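Local structure of dimethylsulfoniopropionate lyase (Roseovarius nubinhibens, 4B29) at residues Gly161-His166 against Asp196-Leu201; Glu153-Val158 against Gly178-His183. The protein probably cleaves dimethylsulfoniopropionate to release dimethyl sulfide, using a zinc ion held inside a cupin barrel. All blocks are in the same frame, centred on the assembly; numbering follows the deposited sequence.

Contact 1 of 2, residues Gly161-His166 against Asp196-Leu201. With EDO (1,2-ethanediol), chain F.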
# COMPACT_ATOMS: atom_id res chain seq x y z
N GLY A 161 -10.18 -1.92 -6.76
CA GLY A 161 -10.78 -0.59 -6.64
C GLY A 161 -10.16 0.34 -7.69
O GLY A 161 -9.67 -0.12 -8.74
N ARG A 162 -10.20 1.63 -7.41
CA ARG A 162 -9.67 2.65 -8.36
C ARG A 162 -9.64 3.98 -7.66
O ARG A 162 -10.37 4.23 -6.67
CB ARG A 162 -10.54 2.69 -9.64
CG ARG A 162 -11.87 3.28 -9.41
CD ARG A 162 -12.76 3.13 -10.72
NE ARG A 162 -12.51 3.92 -11.91
CZ ARG A 162 -13.03 5.15 -12.16
NH1 ARG A 162 -13.75 5.78 -11.25
NH2 ARG A 162 -12.82 5.76 -13.33
N ALA A 163 -8.74 4.86 -8.11
CA ALA A 163 -8.68 6.18 -7.54
C ALA A 163 -7.98 7.15 -8.48
O ALA A 163 -7.29 6.72 -9.40
CB ALA A 163 -7.91 6.16 -6.14
N LEU A 164 -8.14 8.44 -8.18
CA LEU A 164 -7.51 9.50 -8.96
C LEU A 164 -6.23 9.92 -8.26
O LEU A 164 -6.29 10.37 -7.11
CB LEU A 164 -8.49 10.69 -9.08
CG LEU A 164 -7.98 11.82 -9.96
CD1 LEU A 164 -7.79 11.35 -11.41
CD2 LEU A 164 -9.02 13.01 -9.81
N PHE A 165 -5.11 9.79 -8.99
CA PHE A 165 -3.77 10.09 -8.47
C PHE A 165 -3.23 11.41 -8.96
O PHE A 165 -3.22 11.65 -10.18
CB PHE A 165 -2.82 8.97 -8.88
CG PHE A 165 -2.98 7.73 -8.04
CD1 PHE A 165 -4.07 6.84 -8.22
CD2 PHE A 165 -2.06 7.51 -6.99
CE1 PHE A 165 -4.23 5.69 -7.42
CE2 PHE A 165 -2.19 6.34 -6.18
CZ PHE A 165 -3.25 5.44 -6.40
N HIS A 166 -2.80 12.25 -8.01
CA HIS A 166 -2.25 13.57 -8.26
C HIS A 166 -0.75 13.57 -7.97
O HIS A 166 -0.32 12.91 -6.99
CB HIS A 166 -2.88 14.59 -7.29
CG HIS A 166 -4.38 14.58 -7.29
ND1 HIS A 166 -5.12 15.16 -8.31
CD2 HIS A 166 -5.27 14.08 -6.40
CE1 HIS A 166 -6.41 15.00 -8.05
NE2 HIS A 166 -6.53 14.36 -6.90
N ASP A 196 -15.67 4.22 -5.46
CA ASP A 196 -15.05 2.93 -5.20
C ASP A 196 -13.94 3.14 -4.17
O ASP A 196 -13.43 4.25 -4.06
CB ASP A 196 -14.45 2.38 -6.48
CG ASP A 196 -15.50 2.23 -7.59
OD1 ASP A 196 -16.53 1.59 -7.31
OD2 ASP A 196 -15.29 2.73 -8.69
N PRO A 197 -13.67 2.12 -3.37
CA PRO A 197 -12.47 2.15 -2.50
C PRO A 197 -11.22 1.92 -3.38
O PRO A 197 -11.31 1.72 -4.60
CB PRO A 197 -12.69 0.94 -1.60
CG PRO A 197 -13.32 -0.10 -2.53
CD PRO A 197 -14.24 0.76 -3.46
N ILE A 198 -10.04 1.90 -2.74
CA ILE A 198 -8.85 1.42 -3.45
C ILE A 198 -7.94 0.70 -2.46
O ILE A 198 -7.84 1.09 -1.30
CB ILE A 198 -8.05 2.57 -4.15
CG1 ILE A 198 -7.01 1.96 -5.11
CG2 ILE A 198 -7.46 3.62 -3.14
CD1 ILE A 198 -6.34 3.02 -5.99
N LEU A 199 -7.35 -0.38 -2.95
CA LEU A 199 -6.38 -1.18 -2.16
C LEU A 199 -5.10 -1.18 -3.01
O LEU A 199 -5.14 -1.51 -4.21
CB LEU A 199 -6.94 -2.58 -2.00
CG LEU A 199 -6.06 -3.65 -1.30
CD1 LEU A 199 -5.79 -3.24 0.15
CD2 LEU A 199 -6.71 -5.07 -1.40
N THR A 200 -3.97 -0.81 -2.38
CA THR A 200 -2.72 -0.60 -3.15
C THR A 200 -1.60 -1.44 -2.56
O THR A 200 -1.65 -1.81 -1.37
CB THR A 200 -2.24 0.86 -3.09
OG1 THR A 200 -2.08 1.24 -1.71
CG2 THR A 200 -3.35 1.81 -3.75
N LEU A 201 -0.60 -1.72 -3.39
CA LEU A 201 0.62 -2.39 -2.91
C LEU A 201 1.77 -1.58 -3.53
O LEU A 201 1.79 -1.34 -4.76
CB LEU A 201 0.62 -3.88 -3.31
CG LEU A 201 1.85 -4.59 -2.69
CD1 LEU A 201 1.50 -6.04 -2.26
CD2 LEU A 201 2.96 -4.60 -3.73
C1 EDO F . 0.78 2.60 0.28
O1 EDO F . -0.41 2.98 -0.42
C2 EDO F . 0.61 3.09 1.70
O2 EDO F . 1.88 2.88 2.28
O HOH W 1 -12.62 5.58 -6.21
O HOH W 2 -14.26 5.42 -8.49

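Contact 2 of 2, residues Glu153-Val158 against Gly178-His183. With ZN (zinc ion), chain J; PO4 (phosphate ion), chain B; EDO (1,2-ethanediol), chain F.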
# COMPACT_ATOMS: atom_id res chain seq x y z
N GLU A 153 11.94 7.36 -3.10
CA GLU A 153 11.06 7.10 -4.30
C GLU A 153 10.06 6.02 -3.98
O GLU A 153 10.30 5.15 -3.13
CB GLU A 153 11.93 6.61 -5.43
CG GLU A 153 12.90 7.75 -5.95
CD GLU A 153 13.79 7.25 -7.02
OE1 GLU A 153 13.62 6.09 -7.47
OE2 GLU A 153 14.68 7.98 -7.53
N GLU A 154 8.94 6.01 -4.71
CA GLU A 154 7.90 5.03 -4.43
C GLU A 154 7.28 4.65 -5.75
O GLU A 154 7.24 5.45 -6.68
CB GLU A 154 6.91 5.77 -3.53
CG GLU A 154 5.57 5.40 -3.55
CD GLU A 154 4.78 6.14 -2.49
OE1 GLU A 154 4.43 7.32 -2.66
OE2 GLU A 154 4.41 5.51 -1.51
N LEU A 155 6.82 3.41 -5.85
CA LEU A 155 6.13 2.92 -7.08
C LEU A 155 4.82 2.30 -6.59
O LEU A 155 4.82 1.23 -5.95
CB LEU A 155 6.99 1.89 -7.81
CG LEU A 155 6.34 1.33 -9.10
CD1 LEU A 155 6.02 2.44 -10.12
CD2 LEU A 155 7.26 0.26 -9.71
N TYR A 156 3.70 2.99 -6.86
CA TYR A 156 2.40 2.45 -6.51
C TYR A 156 1.96 1.40 -7.53
O TYR A 156 2.28 1.48 -8.71
CB TYR A 156 1.33 3.58 -6.62
CG TYR A 156 0.93 4.14 -5.31
CD1 TYR A 156 1.75 5.09 -4.67
CD2 TYR A 156 -0.22 3.72 -4.66
CE1 TYR A 156 1.37 5.65 -3.42
CE2 TYR A 156 -0.60 4.25 -3.44
CZ TYR A 156 0.22 5.17 -2.80
OH TYR A 156 -0.18 5.70 -1.60
N SER A 157 1.19 0.40 -7.03
CA SER A 157 0.33 -0.42 -7.93
C SER A 157 -1.04 -0.42 -7.30
O SER A 157 -1.19 -0.33 -6.07
CB SER A 157 0.85 -1.86 -8.15
OG SER A 157 0.68 -2.66 -6.96
N VAL A 158 -2.05 -0.56 -8.17
CA VAL A 158 -3.40 -0.76 -7.67
C VAL A 158 -3.76 -2.26 -7.66
O VAL A 158 -3.59 -2.95 -8.66
CB VAL A 158 -4.39 -0.02 -8.61
CG1 VAL A 158 -5.86 -0.18 -8.02
CG2 VAL A 158 -4.00 1.46 -8.63
N GLY A 178 -3.66 -3.17 -11.38
CA GLY A 178 -2.47 -3.51 -12.14
C GLY A 178 -1.71 -2.31 -12.71
O GLY A 178 -0.55 -2.47 -13.13
N GLN A 179 -2.37 -1.14 -12.77
CA GLN A 179 -1.68 0.07 -13.22
C GLN A 179 -0.74 0.51 -12.11
O GLN A 179 -0.94 0.15 -10.95
CB GLN A 179 -2.67 1.17 -13.59
CG GLN A 179 -3.42 0.80 -14.91
CD GLN A 179 -4.28 1.96 -15.33
OE1 GLN A 179 -5.41 2.13 -14.84
NE2 GLN A 179 -3.76 2.76 -16.22
N THR A 180 0.29 1.27 -12.49
CA THR A 180 1.32 1.71 -11.53
C THR A 180 1.58 3.19 -11.67
O THR A 180 1.18 3.84 -12.68
CB THR A 180 2.67 0.96 -11.75
OG1 THR A 180 3.26 1.28 -13.04
CG2 THR A 180 2.46 -0.59 -11.61
N ARG A 181 2.24 3.77 -10.67
CA ARG A 181 2.70 5.13 -10.85
C ARG A 181 3.97 5.36 -10.04
O ARG A 181 3.96 5.03 -8.83
CB ARG A 181 1.67 6.14 -10.41
CG ARG A 181 2.12 7.49 -11.09
CD ARG A 181 1.52 8.73 -10.52
NE ARG A 181 1.77 9.75 -11.54
CZ ARG A 181 0.95 10.75 -11.82
NH1 ARG A 181 -0.10 10.99 -11.06
NH2 ARG A 181 1.25 11.50 -12.87
N PHE A 182 4.99 5.96 -10.69
CA PHE A 182 6.26 6.30 -9.99
C PHE A 182 6.15 7.68 -9.35
O PHE A 182 5.70 8.66 -10.01
CB PHE A 182 7.35 6.33 -11.04
CG PHE A 182 8.67 6.82 -10.54
CD1 PHE A 182 9.39 6.06 -9.63
CD2 PHE A 182 9.22 7.98 -11.03
CE1 PHE A 182 10.65 6.47 -9.18
CE2 PHE A 182 10.53 8.42 -10.58
CZ PHE A 182 11.21 7.65 -9.66
N HIS A 183 6.56 7.79 -8.08
CA HIS A 183 6.66 9.10 -7.42
C HIS A 183 8.11 9.41 -7.16
O HIS A 183 8.76 8.74 -6.37
CB HIS A 183 5.93 9.08 -6.08
CG HIS A 183 4.43 8.97 -6.22
ND1 HIS A 183 3.63 8.40 -5.25
CD2 HIS A 183 3.61 9.27 -7.25
CE1 HIS A 183 2.37 8.43 -5.65
NE2 HIS A 183 2.33 8.97 -6.86
ZN ZN J . 4.16 8.56 -1.13
P PO4 B . 2.07 7.28 0.50
O1 PO4 B . 1.34 7.38 1.81
O2 PO4 B . 2.50 5.81 0.32
O3 PO4 B . 1.22 7.72 -0.68
O4 PO4 B . 3.30 8.13 0.48
C1 EDO F . 0.78 2.60 0.28
O1 EDO F . -0.41 2.98 -0.42
C2 EDO F . 0.61 3.09 1.70
O2 EDO F . 1.88 2.88 2.28

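Contact 1 of 2, residues Gly161-His166 against Asp196-Leu201
At one end of the cupin barrel, Gly161 and Ile198 form an antiparallel, non-hydrogen-bonded pair where strands 163-167 and 198-205, members of different sheets, start close together and then splay apart. Gly161 CA lies 3.1 Å from Pro197 O, in a CA-H...O contact; its backbone conformation is one that suits glycine, and having no side chain it lets the two backbones close to 4.2 Å between its CA and Ile198 CA. Next along, Arg162 N donates to Pro197 O at 3.0 Å, approaching in the carbonyl plane.

Inside the barrel the wedge between the strands is filled by Ile198. With CG1 anti to the backbone N (chi1 -168°) and the chain extended, its CD1 reaches Ala163 CB at 3.5 Å and meets the edge of the Phe165 ring at CE1, 3.7 Å away. Met191 of strand 189-192 packs against all three side chains. Thr200 OG1, farther along the strand, is hydrogen-bonded to O1 of a bound ethanediol, 2.7 Å away.

At the outer end, the aliphatic part of Arg162 runs past the Asp196 carboxylate, CD 3.3 Å from OD2. The guanidinium makes its salt bridge through NE to Glu176 instead, its plane turned 84° from the Asp196 carboxylate. Two waters tie the segments together: one donates to both backbone carbonyls, Arg162 O and Asp196 O; the other, in the guanidinium plane, accepts from Arg162 NH1 and donates to Asp196 OD2 at 2.9 Å.

Contact 2 of 2, residues Glu153-Val158 against Gly178-His183
Glu154 and His183 face each other as a hydrogen-bonded antiparallel pair and meet again through their side chains, which run side by side. His183 ND1 donates to Glu154 OE1 at 2.9 Å in an almost straight bond (176° at the hydrogen), within the imidazole plane but on the anti side of the carboxylate and 34° out of its plane. The same OE1 binds zinc at 2.0 Å, so His183 stands in the second shell and probably steadies the rotation of the carboxylate. His150, His189 and phosphate O4 complete the metal's ligands.

The backbone ladder continues from Glu154 and His183 through Tyr156 and Arg181 to Val158, whose N donates to Gln179 O and whose O accepts from Gly178 N. It joins two strands of the cupin barrel, with the zinc pocket on the side of Glu154, Tyr156 and His183.

Among the aromatic contacts, Tyr156 CD1 lies 3.5 Å from His183 CE1, the rings set obliquely at 57°. The polar end of that tyrosine, Tyr156 OH, donates to phosphate O3 at 2.6 Å and accepts a weak bond from ethanediol.

Leu155, Ser157, Thr180 and Phe182 line the other face, where Leu155 CD1 lies 4.2 Å from Phe182 CB. At the strand end, the Glu153 carboxylate stands nearly perpendicular to the Phe182 ring and meets its edge, OE1 3.4 Å from CE1, while the same OE1 forms a salt bridge with Arg205 NE.

How the contacts relate
Contact 2 is a continuous antiparallel ladder inside one sheet, partly buried and reaching the zinc site; contact 1 is a buried junction between two sheets, with a single direct hydrogen bond and an apolar wedge. They share barrel elements: strand 198-205 lies beside strand 153-159, and Ser157 OG probably bonds to Leu201 O, 2.8 Å away. Across the barrel interior, Phe165 and Tyr156 meet edge-to-face, joining the apolar filling of contact 1 to the polar pocket of contact 2. One ethanediol touches both through Thr200 and Tyr156. In contact 1 a water links Arg162 to Asp196, whereas in contact 2 Glu154 is bound to the metal.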